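Local structure of Serine/threonine-protein kinase-like protein ACR4 (Arabidopsis thaliana, 7A0J) at residues A[1-5]-A[143-147]; A[8-13]-A[52-58]; A[237-242]-A[276-282]; A[266-272]-A[293-297]. The protein acts, through the extracellular propeller domain given here, as a plant receptor kinase that with the CLE40 peptide controls formative cell divisions in root meristems. All coordinates share one frame; numbering follows the deposited sequence. Where two conformers were deposited one is given.

Contact 1. Residues A[1-5]-A[143-147]; sequences LGSMS and LSAGS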
loop_
_atom_site.group_PDB
_atom_site.type_symbol
_atom_site.label_atom_id
_atom_site.label_comp_id
_atom_site.label_asym_id
_atom_site.label_seq_id
_atom_site.Cartn_x
_atom_site.Cartn_y
_atom_site.Cartn_z
ATOM N N LEU A 1 4.656 -0.709 -3.283
ATOM C CA LEU A 1 3.734 0.379 -3.726
ATOM C C LEU A 1 2.496 0.400 -2.822
ATOM O O LEU A 1 2.214 -0.630 -2.175
ATOM C CB LEU A 1 3.314 0.144 -5.183
ATOM C CG LEU A 1 4.376 0.397 -6.253
ATOM C CD1 LEU A 1 3.845 0.024 -7.630
ATOM C CD2 LEU A 1 4.845 1.845 -6.241
ATOM N N GLY A 2 1.791 1.533 -2.789
ATOM C CA GLY A 2 0.411 1.637 -2.278
ATOM C C GLY A 2 0.337 1.897 -0.783
ATOM O O GLY A 2 1.318 2.407 -0.206
ATOM N N SER A 3 -0.803 1.546 -0.182
ATOM C CA SER A 3 -1.214 1.934 1.191
ATOM C C SER A 3 -1.047 0.750 2.146
ATOM O O SER A 3 -0.964 -0.397 1.664
ATOM C CB SER A 3 -2.637 2.426 1.194
ATOM O OG SER A 3 -2.864 3.328 0.122
ATOM N N MET A 4 -1.019 1.027 3.452
ATOM C CA MET A 4 -1.064 -0.020 4.504
ATOM C C MET A 4 -2.376 -0.794 4.355
ATOM O O MET A 4 -3.417 -0.157 4.101
ATOM C CB MET A 4 -0.983 0.573 5.912
ATOM C CG MET A 4 -0.685 -0.472 6.963
ATOM S SD MET A 4 -0.312 0.235 8.581
ATOM C CE MET A 4 -1.920 0.877 9.041
ATOM N N SER A 5 -2.319 -2.120 4.492
ATOM C CA SER A 5 -3.461 -3.037 4.257
ATOM C C SER A 5 -3.251 -4.338 5.039
ATOM O O SER A 5 -2.140 -4.540 5.566
ATOM C CB SER A 5 -3.627 -3.280 2.777
ATOM O OG SER A 5 -4.685 -4.190 2.516
ATOM N N LEU A 143 -1.797 7.084 4.138
ATOM C CA LEU A 143 -0.490 7.096 3.423
ATOM C C LEU A 143 -0.543 6.087 2.267
ATOM O O LEU A 143 -1.104 4.989 2.459
ATOM C CB LEU A 143 0.643 6.751 4.398
ATOM C CG LEU A 143 1.435 7.936 4.949
ATOM C CD1 LEU A 143 0.529 8.926 5.663
ATOM C CD2 LEU A 143 2.532 7.453 5.886
ATOM N N SER A 144 0.013 6.458 1.110
ATOM C CA SER A 144 0.127 5.594 -0.093
ATOM C C SER A 144 1.393 5.976 -0.865
ATOM O O SER A 144 1.569 7.176 -1.157
ATOM C CB SER A 144 -1.104 5.688 -0.955
ATOM O OG SER A 144 -1.295 4.489 -1.692
ATOM N N ALA A 145 2.235 4.986 -1.175
ATOM C CA ALA A 145 3.596 5.167 -1.729
ATOM C C ALA A 145 3.601 4.881 -3.235
ATOM O O ALA A 145 3.050 3.839 -3.645
ATOM C CB ALA A 145 4.560 4.267 -1.000
ATOM N N GLY A 146 4.200 5.786 -4.015
ATOM C CA GLY A 146 4.573 5.562 -5.423
ATOM C C GLY A 146 6.033 5.163 -5.542
ATOM O O GLY A 146 6.653 4.895 -4.495
ATOM N N SER A 147 6.568 5.124 -6.766
ATOM C CA SER A 147 7.978 4.752 -7.057
ATOM C C SER A 147 8.929 5.833 -6.530
ATOM O O SER A 147 9.933 5.467 -5.892
ATOM C CB SER A 147 8.195 4.507 -8.531
ATOM O OG SER A 147 7.498 3.347 -8.960
HETATM O O HOH W 1 -1.867 3.653 4.665
#

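Contact 2. Residues A[8-13]-A[52-58]; sequences AISYGE and TGGDGFM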
loop_
_atom_site.group_PDB
_atom_site.type_symbol
_atom_site.label_atom_id
_atom_site.label_comp_id
_atom_site.label_asym_id
_atom_site.label_seq_id
_atom_site.Cartn_x
_atom_site.Cartn_y
_atom_site.Cartn_z
ATOM N N ALA A 8 -0.461 -7.349 1.287
ATOM C CA ALA A 8 0.615 -6.554 0.649
ATOM C C ALA A 8 1.433 -7.452 -0.285
ATOM O O ALA A 8 1.411 -8.687 -0.098
ATOM C CB ALA A 8 1.486 -5.920 1.707
ATOM N N ILE A 9 2.119 -6.840 -1.253
ATOM C CA ILE A 9 2.915 -7.545 -2.298
ATOM C C ILE A 9 4.325 -6.950 -2.355
ATOM O O ILE A 9 4.453 -5.705 -2.373
ATOM C CB ILE A 9 2.212 -7.475 -3.667
ATOM C CG1 ILE A 9 0.973 -8.376 -3.704
ATOM C CG2 ILE A 9 3.181 -7.800 -4.798
ATOM C CD1 ILE A 9 0.175 -8.283 -4.985
ATOM N N SER A 10 5.329 -7.829 -2.373
ATOM C CA SER A 10 6.743 -7.496 -2.685
ATOM C C SER A 10 7.065 -7.980 -4.102
ATOM O O SER A 10 6.442 -8.971 -4.536
ATOM C CB SER A 10 7.677 -8.087 -1.666
ATOM O OG SER A 10 7.428 -7.536 -0.381
ATOM N N TYR A 11 7.989 -7.297 -4.777
ATOM C CA TYR A 11 8.301 -7.484 -6.219
ATOM C C TYR A 11 9.783 -7.189 -6.469
ATOM O O TYR A 11 10.498 -6.859 -5.501
ATOM C CB TYR A 11 7.389 -6.580 -7.055
ATOM C CG TYR A 11 7.282 -5.170 -6.534
ATOM C CD1 TYR A 11 6.333 -4.829 -5.582
ATOM C CD2 TYR A 11 8.151 -4.180 -6.965
ATOM C CE1 TYR A 11 6.240 -3.539 -5.085
ATOM C CE2 TYR A 11 8.069 -2.885 -6.480
ATOM C CZ TYR A 11 7.111 -2.563 -5.536
ATOM O OH TYR A 11 7.024 -1.291 -5.050
ATOM N N GLY A 12 10.220 -7.322 -7.726
ATOM C CA GLY A 12 11.602 -7.056 -8.170
ATOM C C GLY A 12 12.341 -8.331 -8.536
ATOM O O GLY A 12 11.704 -9.405 -8.553
ATOM N N GLU A 13 13.643 -8.213 -8.809
ATOM C CA GLU A 13 14.516 -9.306 -9.324
ATOM C C GLU A 13 14.659 -10.417 -8.275
ATOM O O GLU A 13 14.917 -11.567 -8.679
ATOM C CB GLU A 13 15.886 -8.749 -9.717
ATOM C CG GLU A 13 15.840 -7.852 -10.940
ATOM C CD GLU A 13 17.202 -7.423 -11.457
ATOM O OE1 GLU A 13 18.070 -7.092 -10.625
ATOM O OE2 GLU A 13 17.395 -7.427 -12.691
ATOM N N THR A 52 2.766 -3.525 4.054
ATOM C CA THR A 52 3.092 -2.774 2.812
ATOM C C THR A 52 4.427 -3.297 2.268
ATOM O O THR A 52 5.370 -3.448 3.070
ATOM C CB THR A 52 3.091 -1.261 3.070
ATOM O OG1 THR A 52 3.306 -0.596 1.826
ATOM C CG2 THR A 52 4.132 -0.821 4.076
ATOM N N GLY A 53 4.492 -3.571 0.961
ATOM C CA GLY A 53 5.646 -4.215 0.307
ATOM C C GLY A 53 6.291 -3.315 -0.731
ATOM O O GLY A 53 5.594 -2.440 -1.288
ATOM N N GLY A 54 7.584 -3.527 -0.978
ATOM C CA GLY A 54 8.368 -2.813 -2.004
ATOM C C GLY A 54 9.241 -3.770 -2.788
ATOM O O GLY A 54 8.910 -4.972 -2.825
ATOM N N ASP A 55 10.322 -3.259 -3.381
ATOM C CA ASP A 55 11.297 -4.058 -4.168
ATOM C C ASP A 55 12.265 -4.749 -3.200
ATOM O O ASP A 55 13.147 -4.059 -2.653
ATOM C CB ASP A 55 12.033 -3.185 -5.190
ATOM C CG ASP A 55 12.818 -3.986 -6.214
ATOM O OD1 ASP A 55 13.338 -5.058 -5.848
ATOM O OD2 ASP A 55 12.898 -3.534 -7.371
ATOM N N GLY A 56 12.089 -6.060 -2.999
ATOM C CA GLY A 56 13.007 -6.925 -2.233
ATOM C C GLY A 56 12.671 -6.992 -0.751
ATOM O O GLY A 56 13.411 -7.677 -0.021
ATOM N N PHE A 57 11.603 -6.328 -0.297
ATOM C CA PHE A 57 11.259 -6.252 1.147
ATOM C C PHE A 57 9.744 -6.167 1.355
ATOM O O PHE A 57 9.031 -5.582 0.520
ATOM C CB PHE A 57 11.969 -5.064 1.801
ATOM C CG PHE A 57 11.518 -3.715 1.307
ATOM C CD1 PHE A 57 12.149 -3.097 0.240
ATOM C CD2 PHE A 57 10.460 -3.058 1.916
ATOM C CE1 PHE A 57 11.728 -1.856 -0.211
ATOM C CE2 PHE A 57 10.038 -1.817 1.464
ATOM C CZ PHE A 57 10.674 -1.218 0.402
ATOM N N MET A 58 9.287 -6.765 2.458
ATOM C CA MET A 58 7.928 -6.612 3.036
ATOM C C MET A 58 8.077 -5.860 4.363
ATOM O O MET A 58 9.057 -6.144 5.084
ATOM C CB MET A 58 7.293 -7.987 3.279
ATOM C CG MET A 58 5.912 -7.942 3.906
ATOM S SD MET A 58 4.711 -6.970 2.962
ATOM C CE MET A 58 4.626 -7.889 1.425
HETATM O O HOH W 2 2.043 -3.745 -0.999
HETATM O O HOH W 3 14.159 -5.311 -8.998
#

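Contact 3. Residues A[237-242]-A[276-282]; sequences VGGKFY and AAGNYFT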
loop_
_atom_site.group_PDB
_atom_site.type_symbol
_atom_site.label_atom_id
_atom_site.label_comp_id
_atom_site.label_asym_id
_atom_site.label_seq_id
_atom_site.Cartn_x
_atom_site.Cartn_y
_atom_site.Cartn_z
ATOM N N VAL A 237 -6.230 -0.385 -6.131
ATOM C CA VAL A 237 -4.770 -0.636 -5.949
ATOM C C VAL A 237 -4.041 -0.120 -7.192
ATOM O O VAL A 237 -4.674 -0.052 -8.262
ATOM C CB VAL A 237 -4.476 -2.128 -5.689
ATOM C CG1 VAL A 237 -5.075 -2.595 -4.370
ATOM C CG2 VAL A 237 -4.941 -3.019 -6.832
ATOM N N GLY A 238 -2.763 0.237 -7.042
ATOM C CA GLY A 238 -1.913 0.762 -8.125
ATOM C C GLY A 238 -0.708 -0.126 -8.375
ATOM O O GLY A 238 0.066 -0.355 -7.424
ATOM N N GLY A 239 -0.572 -0.628 -9.605
ATOM C CA GLY A 239 0.668 -1.235 -10.122
ATOM C C GLY A 239 1.588 -0.167 -10.684
ATOM O O GLY A 239 1.299 1.028 -10.473
ATOM N N LYS A 240 2.646 -0.568 -11.392
ATOM C CA LYS A 240 3.674 0.373 -11.911
ATOM C C LYS A 240 3.078 1.223 -13.041
ATOM O O LYS A 240 3.311 2.446 -13.020
ATOM C CB LYS A 240 4.936 -0.368 -12.362
ATOM C CG LYS A 240 6.020 0.541 -12.923
ATOM C CD LYS A 240 7.432 0.038 -12.710
ATOM C CE LYS A 240 7.929 0.255 -11.295
ATOM N NZ LYS A 240 9.308 0.795 -11.279
ATOM N N PHE A 241 2.336 0.616 -13.975
ATOM C CA PHE A 241 1.739 1.304 -15.154
ATOM C C PHE A 241 0.251 0.958 -15.311
ATOM O O PHE A 241 -0.275 1.105 -16.430
ATOM C CB PHE A 241 2.508 0.935 -16.425
ATOM C CG PHE A 241 3.971 1.299 -16.410
ATOM C CD1 PHE A 241 4.372 2.621 -16.290
ATOM C CD2 PHE A 241 4.949 0.321 -16.533
ATOM C CE1 PHE A 241 5.718 2.956 -16.282
ATOM C CE2 PHE A 241 6.294 0.659 -16.528
ATOM C CZ PHE A 241 6.676 1.975 -16.401
ATOM N N TYR A 242 -0.416 0.539 -14.232
ATOM C CA TYR A 242 -1.842 0.115 -14.242
ATOM C C TYR A 242 -2.453 0.305 -12.850
ATOM O O TYR A 242 -1.706 0.504 -11.875
ATOM C CB TYR A 242 -1.966 -1.346 -14.687
ATOM C CG TYR A 242 -1.557 -2.345 -13.635
ATOM C CD1 TYR A 242 -0.268 -2.851 -13.591
ATOM C CD2 TYR A 242 -2.449 -2.766 -12.663
ATOM C CE1 TYR A 242 0.121 -3.758 -12.618
ATOM C CE2 TYR A 242 -2.076 -3.666 -11.679
ATOM C CZ TYR A 242 -0.787 -4.165 -11.656
ATOM O OH TYR A 242 -0.416 -5.055 -10.691
ATOM N N ALA A 276 -4.353 -6.555 -3.677
ATOM C CA ALA A 276 -2.990 -6.003 -3.493
ATOM C C ALA A 276 -2.293 -5.974 -4.856
ATOM O O ALA A 276 -2.566 -6.871 -5.677
ATOM C CB ALA A 276 -2.219 -6.829 -2.491
ATOM N N ALA A 277 -1.450 -4.969 -5.094
ATOM C CA ALA A 277 -0.734 -4.759 -6.373
ATOM C C ALA A 277 0.774 -4.680 -6.117
ATOM O O ALA A 277 1.181 -3.974 -5.173
ATOM C CB ALA A 277 -1.245 -3.513 -7.054
ATOM N N GLY A 278 1.551 -5.422 -6.912
ATOM C CA GLY A 278 3.006 -5.246 -7.078
ATOM C C GLY A 278 3.287 -4.418 -8.318
ATOM O O GLY A 278 2.363 -3.712 -8.766
ATOM N N ASN A 279 4.495 -4.518 -8.878
ATOM C CA ASN A 279 4.918 -3.722 -10.062
ATOM C C ASN A 279 4.110 -4.156 -11.293
ATOM O O ASN A 279 3.543 -3.264 -11.955
ATOM C CB ASN A 279 6.433 -3.777 -10.305
ATOM C CG ASN A 279 7.021 -5.174 -10.317
ATOM O OD1 ASN A 279 6.304 -6.166 -10.208
ATOM N ND2 ASN A 279 8.335 -5.259 -10.442
ATOM N N TYR A 280 4.044 -5.462 -11.582
ATOM C CA TYR A 280 3.499 -6.016 -12.852
ATOM C C TYR A 280 2.553 -7.197 -12.592
ATOM O O TYR A 280 2.398 -8.043 -13.496
ATOM C CB TYR A 280 4.645 -6.435 -13.778
ATOM C CG TYR A 280 5.616 -5.329 -14.105
ATOM C CD1 TYR A 280 5.228 -4.247 -14.879
ATOM C CD2 TYR A 280 6.920 -5.359 -13.640
ATOM C CE1 TYR A 280 6.111 -3.223 -15.182
ATOM C CE2 TYR A 280 7.816 -4.342 -13.934
ATOM C CZ TYR A 280 7.410 -3.270 -14.709
ATOM O OH TYR A 280 8.287 -2.268 -15.006
ATOM N N PHE A 281 1.913 -7.249 -11.421
ATOM C CA PHE A 281 0.929 -8.306 -11.070
ATOM C C PHE A 281 0.082 -7.869 -9.870
ATOM O O PHE A 281 0.572 -7.106 -9.012
ATOM C CB PHE A 281 1.640 -9.631 -10.789
ATOM C CG PHE A 281 2.619 -9.577 -9.647
ATOM C CD1 PHE A 281 3.905 -9.097 -9.840
ATOM C CD2 PHE A 281 2.249 -9.995 -8.378
ATOM C CE1 PHE A 281 4.803 -9.039 -8.786
ATOM C CE2 PHE A 281 3.151 -9.938 -7.326
ATOM C CZ PHE A 281 4.423 -9.456 -7.532
ATOM N N THR A 282 -1.159 -8.361 -9.830
ATOM C CA THR A 282 -2.171 -8.094 -8.777
ATOM C C THR A 282 -2.601 -9.429 -8.164
ATOM O O THR A 282 -2.677 -10.424 -8.911
ATOM C CB THR A 282 -3.363 -7.323 -9.358
ATOM O OG1 THR A 282 -2.862 -6.077 -9.838
ATOM C CG2 THR A 282 -4.477 -7.076 -8.363
HETATM O O HOH W 4 0.050 -1.303 -4.460
HETATM O O HOH W 5 2.824 -2.034 -14.481
#

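Contact 4. Residues A[266-272]-A[293-297]; sequences APTGIGF and PVCWG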
loop_
_atom_site.group_PDB
_atom_site.type_symbol
_atom_site.label_atom_id
_atom_site.label_comp_id
_atom_site.label_asym_id
_atom_site.label_seq_id
_atom_site.Cartn_x
_atom_site.Cartn_y
_atom_site.Cartn_z
ATOM N N ALA A 266 -8.045 -9.184 -16.050
ATOM C CA ALA A 266 -8.473 -9.616 -14.697
ATOM C C ALA A 266 -9.416 -10.812 -14.809
ATOM O O ALA A 266 -10.138 -10.938 -15.797
ATOM C CB ALA A 266 -9.139 -8.470 -13.975
ATOM N N PRO A 267 -9.443 -11.721 -13.807
ATOM C CA PRO A 267 -10.442 -12.789 -13.768
ATOM C C PRO A 267 -11.827 -12.202 -13.452
ATOM O O PRO A 267 -11.924 -11.406 -12.536
ATOM C CB PRO A 267 -9.931 -13.722 -12.662
ATOM C CG PRO A 267 -9.140 -12.811 -11.746
ATOM C CD PRO A 267 -8.523 -11.771 -12.661
ATOM N N THR A 268 -12.849 -12.610 -14.209
ATOM C CA THR A 268 -14.174 -11.935 -14.294
ATOM C C THR A 268 -15.181 -12.564 -13.320
ATOM O O THR A 268 -15.955 -11.797 -12.709
ATOM C CB THR A 268 -14.703 -11.970 -15.733
ATOM O OG1 THR A 268 -14.817 -13.334 -16.140
ATOM C CG2 THR A 268 -13.812 -11.226 -16.703
ATOM N N GLY A 269 -15.175 -13.895 -13.183
ATOM C CA GLY A 269 -16.228 -14.661 -12.484
ATOM C C GLY A 269 -16.030 -14.729 -10.976
ATOM O O GLY A 269 -16.880 -15.357 -10.313
ATOM N N ILE A 270 -14.970 -14.111 -10.447
ATOM C CA ILE A 270 -14.571 -14.193 -9.008
ATOM C C ILE A 270 -15.077 -12.950 -8.268
ATOM O O ILE A 270 -15.095 -11.865 -8.879
ATOM C CB ILE A 270 -13.042 -14.338 -8.863
ATOM C CG1 ILE A 270 -12.484 -15.463 -9.740
ATOM C CG2 ILE A 270 -12.657 -14.519 -7.401
ATOM C CD1 ILE A 270 -10.977 -15.485 -9.814
ATOM N N GLY A 271 -15.450 -13.114 -6.995
ATOM C CA GLY A 271 -15.759 -12.012 -6.064
ATOM C C GLY A 271 -14.740 -11.937 -4.939
ATOM O O GLY A 271 -14.852 -12.731 -3.986
ATOM N N PHE A 272 -13.773 -11.022 -5.056
ATOM C CA PHE A 272 -12.731 -10.739 -4.034
ATOM C C PHE A 272 -13.292 -9.759 -2.999
ATOM O O PHE A 272 -14.181 -8.960 -3.358
ATOM C CB PHE A 272 -11.478 -10.144 -4.682
ATOM C CG PHE A 272 -10.823 -11.010 -5.729
ATOM C CD1 PHE A 272 -10.133 -12.158 -5.372
ATOM C CD2 PHE A 272 -10.879 -10.664 -7.071
ATOM C CE1 PHE A 272 -9.519 -12.946 -6.335
ATOM C CE2 PHE A 272 -10.266 -11.453 -8.032
ATOM C CZ PHE A 272 -9.587 -12.591 -7.662
ATOM N N PRO A 293 -2.185 -17.428 -2.810
ATOM C CA PRO A 293 -3.077 -16.376 -3.302
ATOM C C PRO A 293 -3.438 -16.506 -4.791
ATOM O O PRO A 293 -2.673 -17.091 -5.540
ATOM C CB PRO A 293 -2.263 -15.099 -3.048
ATOM C CG PRO A 293 -0.824 -15.549 -3.184
ATOM C CD PRO A 293 -0.801 -16.961 -2.637
ATOM N N VAL A 294 -4.593 -15.952 -5.172
ATOM C CA VAL A 294 -5.062 -15.848 -6.586
ATOM C C VAL A 294 -4.439 -14.584 -7.191
ATOM O O VAL A 294 -4.877 -13.479 -6.820
ATOM C CB VAL A 294 -6.600 -15.822 -6.680
ATOM C CG1 VAL A 294 -7.072 -15.777 -8.126
ATOM C CG2 VAL A 294 -7.234 -16.995 -5.948
ATOM N N CYS A 295 -3.451 -14.745 -8.075
ATOM C CA CYS A 295 -2.659 -13.636 -8.670
ATOM C C CYS A 295 -2.619 -13.769 -10.192
ATOM O O CYS A 295 -2.669 -14.908 -10.695
ATOM C CB CYS A 295 -1.239 -13.609 -8.117
ATOM S SG CYS A 295 -1.182 -13.598 -6.309
ATOM N N TRP A 296 -2.533 -12.631 -10.883
ATOM C CA TRP A 296 -2.458 -12.531 -12.364
ATOM C C TRP A 296 -1.517 -11.389 -12.757
ATOM O O TRP A 296 -1.466 -10.381 -12.022
ATOM C CB TRP A 296 -3.862 -12.383 -12.964
ATOM C CG TRP A 296 -4.546 -11.086 -12.654
ATOM C CD1 TRP A 296 -4.547 -9.948 -13.407
ATOM C CD2 TRP A 296 -5.360 -10.804 -11.502
ATOM N NE1 TRP A 296 -5.297 -8.977 -12.798
ATOM C CE2 TRP A 296 -5.810 -9.473 -11.629
ATOM C CE3 TRP A 296 -5.744 -11.540 -10.374
ATOM C CZ2 TRP A 296 -6.625 -8.869 -10.673
ATOM C CZ3 TRP A 296 -6.550 -10.942 -9.429
ATOM C CH2 TRP A 296 -6.983 -9.624 -9.579
ATOM N N GLY A 297 -0.777 -11.574 -13.855
ATOM C CA GLY A 297 0.181 -10.594 -14.396
ATOM C C GLY A 297 -0.479 -9.686 -15.416
ATOM O O GLY A 297 -1.387 -10.160 -16.126
#

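Contact 1. Residues A[1-5]-A[143-147]
G2 and A145 form an antiparallel, hydrogen-bonded pair that attaches the N-terminal segment 1-5 to strand 139-145 as a short, weakly bonded edge strand, only about 3 Å (centre to centre) from the middle of the chain. Two backbone bonds define the pair. G2 N reaches A145 O at 2.8 Å, nearly straight (176° at the hydrogen), in the carbonyl plane and on a lone pair. The return bond from A145 N meets G2 O at 2.9 Å but comes from above that carbonyl's plane. The positive phi of G2 favours glycine at this position.

Hydroxyl contacts come next. S3 OG and S144 OG are 2.7 Å apart and hydrogen-bonded, and either could donate. S144 places its OG anti to the backbone N (chi1 -152°), which carries the oxygen over the neighbouring strand to within 3.2 Å of G2 C. This hydroxyl is also bonded to A186 N, so the serine pair ties the terminus to a further strand.

A water extends the polar ladder past S3: it accepts from M4 N at 3.0 Å and donates to L143 O at 2.7 Å.

The apolar share falls to L1, whose CD2 branch lies against the backbone of 146-147, 3.6 Å from G146 C, while S147 OG has its main hydrogen bond to D98.

With most of the touching residues buried, the chemistry implies a terminus held by both polar and apolar means: G2 N and G2 O are paired directly, M4 N through water, and the serine hydroxyls with each other, alongside the packing of L1.

Contact 2. Residues A[8-13]-A[52-58]
Y11 and D55 are bridged through their backbones, CA to CA 5.0 Å, just past the ends of the inner strands 7-10 and 48-53 of two successive β-propeller blades. Y11 N donates to G54 O at 3.2 Å, and G56 N returns to Y11 O, nearly along the C=O axis but bent to 136° at the hydrogen. Upstream the backbones stay close (S10 CA to G53 CA 4.6 Å) without direct hydrogen bonds; a water accepts from I9 N and G53 N. A CB on G12 would strike D55 OD1, and one on G53 I9 O.

Among the side chains, the Y11 ring lies flat against the G54-D55 peptide, with G54 O 3.7 Å above the plane over the ring centre. A chi1 of 46°, which sets CG between the backbone N and the carbonyl carbon, folds the ring back over that peptide; its hydroxyl bonds D98 and the L1 amine. Replacing the tyrosine by an alanine would probably uncover this peptide and leave D98 and L1 N without their shared hydroxyl. M58, bent at chi2 and chi3, curls its sulfur to 3.6 Å from A8 CB. In one of its two conformers S10 OG bonds F57 O, an oxygen already taken by G54 N. At the exposed end a water accepts from E13 N at 3.0 Å and donates to D55 OD2 at 2.7 Å.

Contact 3. Residues A[237-242]-A[276-282]
This is a partly buried interface between two successive propeller blades, repeats 6 and 7, where the turn after strand 233-238 leans on the turn after strand 274-277. The turns are built alike: G239 N bonds Y242 O in one, and G278 N bonds F281 O in the other. They join through a single backbone bond, K240 N to N279 O (2.9 Å, 162° at the hydrogen). A water donates to the same oxygen and accepts from F241 N, so N279 O is gripped twice. Buried G278 O has no hydrogen-bonding partner in the model; G239 CA lies 3.3 Å from it.

Y242 carries the side-chain part. With CG between the backbone N and the carbonyl carbon (chi1 75°), its ring covers G239 CA on one face and sends its hydroxyl to T282 OG1 at 2.8 Å, where either oxygen may donate. T282 OG1 sits at the ring's edge. A phenylalanine in place of Y242 would probably keep the cover over G239 but cost T282 its hydroxyl mate.

Two contacts are apolar: V237 CG2 meets A277 CB at 3.7 Å, and F241 lies beside Y280, its CD2 4.0 Å from Y280 CE1 at the ring edge. K240 CD passes 3.4 Å from Y280 OH in a van der Waals contact, the side chains crossing obliquely. Such side-by-side packing of inner-strand turns from successive blades is consistent with the β-propeller fold.

Contact 4. Residues A[266-272]-A[293-297]
A266 and W296 are the residues whose backbones come nearest, yet their CA atoms remain 7.1 Å apart; no hydrogen bond crosses between the irregular segment 266-272 and strand 294-297, and the contact rests on side chains and A266 CA.

W296 carries most of it. P267 CD stands over the centre of the six-membered ring, 3.5 Å from its centroid and 13° off the normal, a CH-pi contact in which the proline and indole side chains cross at about a right angle. On the same face, A266 CA lies 4.1 Å from the centroid of the five-membered ring, making a second, longer CH-pi contact. The indole NE1 has a weak hydrogen bond to P265 O, just ahead of the segment, which may help to set how the ring is turned.

F272 approaches W296 from the opposite direction. Their planes are near parallel (26°), but the centroids are 5.8 Å apart, so the rings hardly overlap and the touch is between F272 CZ and W296 CZ3 at 3.9 Å. V294 CG1, anti to its own backbone N (chi1 -178°), sits at the F272 ring edge, 4.1 Å from CZ. I270 CG2 covers one face of that phenylalanine, and I270 CD1 reaches V294 CG1 at 4.3 Å.

C295 points away to its disulfide with C283. The chemistry therefore implies a small surface cluster that holds the inter-blade connection to the outer strand by dispersion and CH-pi contact, without backbone pairing.

In the fold
Contact 1 sits at the middle of the propeller, with contacts 2 and 3 beside it; the three centres are about 11 Å apart. Contact 4 lies at the periphery, its centre about 19 Å from that of the chain. The terminus of contact 1 touches both neighbours, contact 2 through the Y11 hydroxyl and contact 3 through L1 CD1, 3.8 Å from G239 C. Contacts 2 and 3 meet directly, with I9 CG2 3.3 Å from F281 CE2, joining first repeat to last. Contact 4 shares a sheet with contact 3, T282 O probably accepting from W296 N at 3.0 Å. A 1,2-ethanediol, probably from crystallisation, lies about 5 Å from the Y242 side chain.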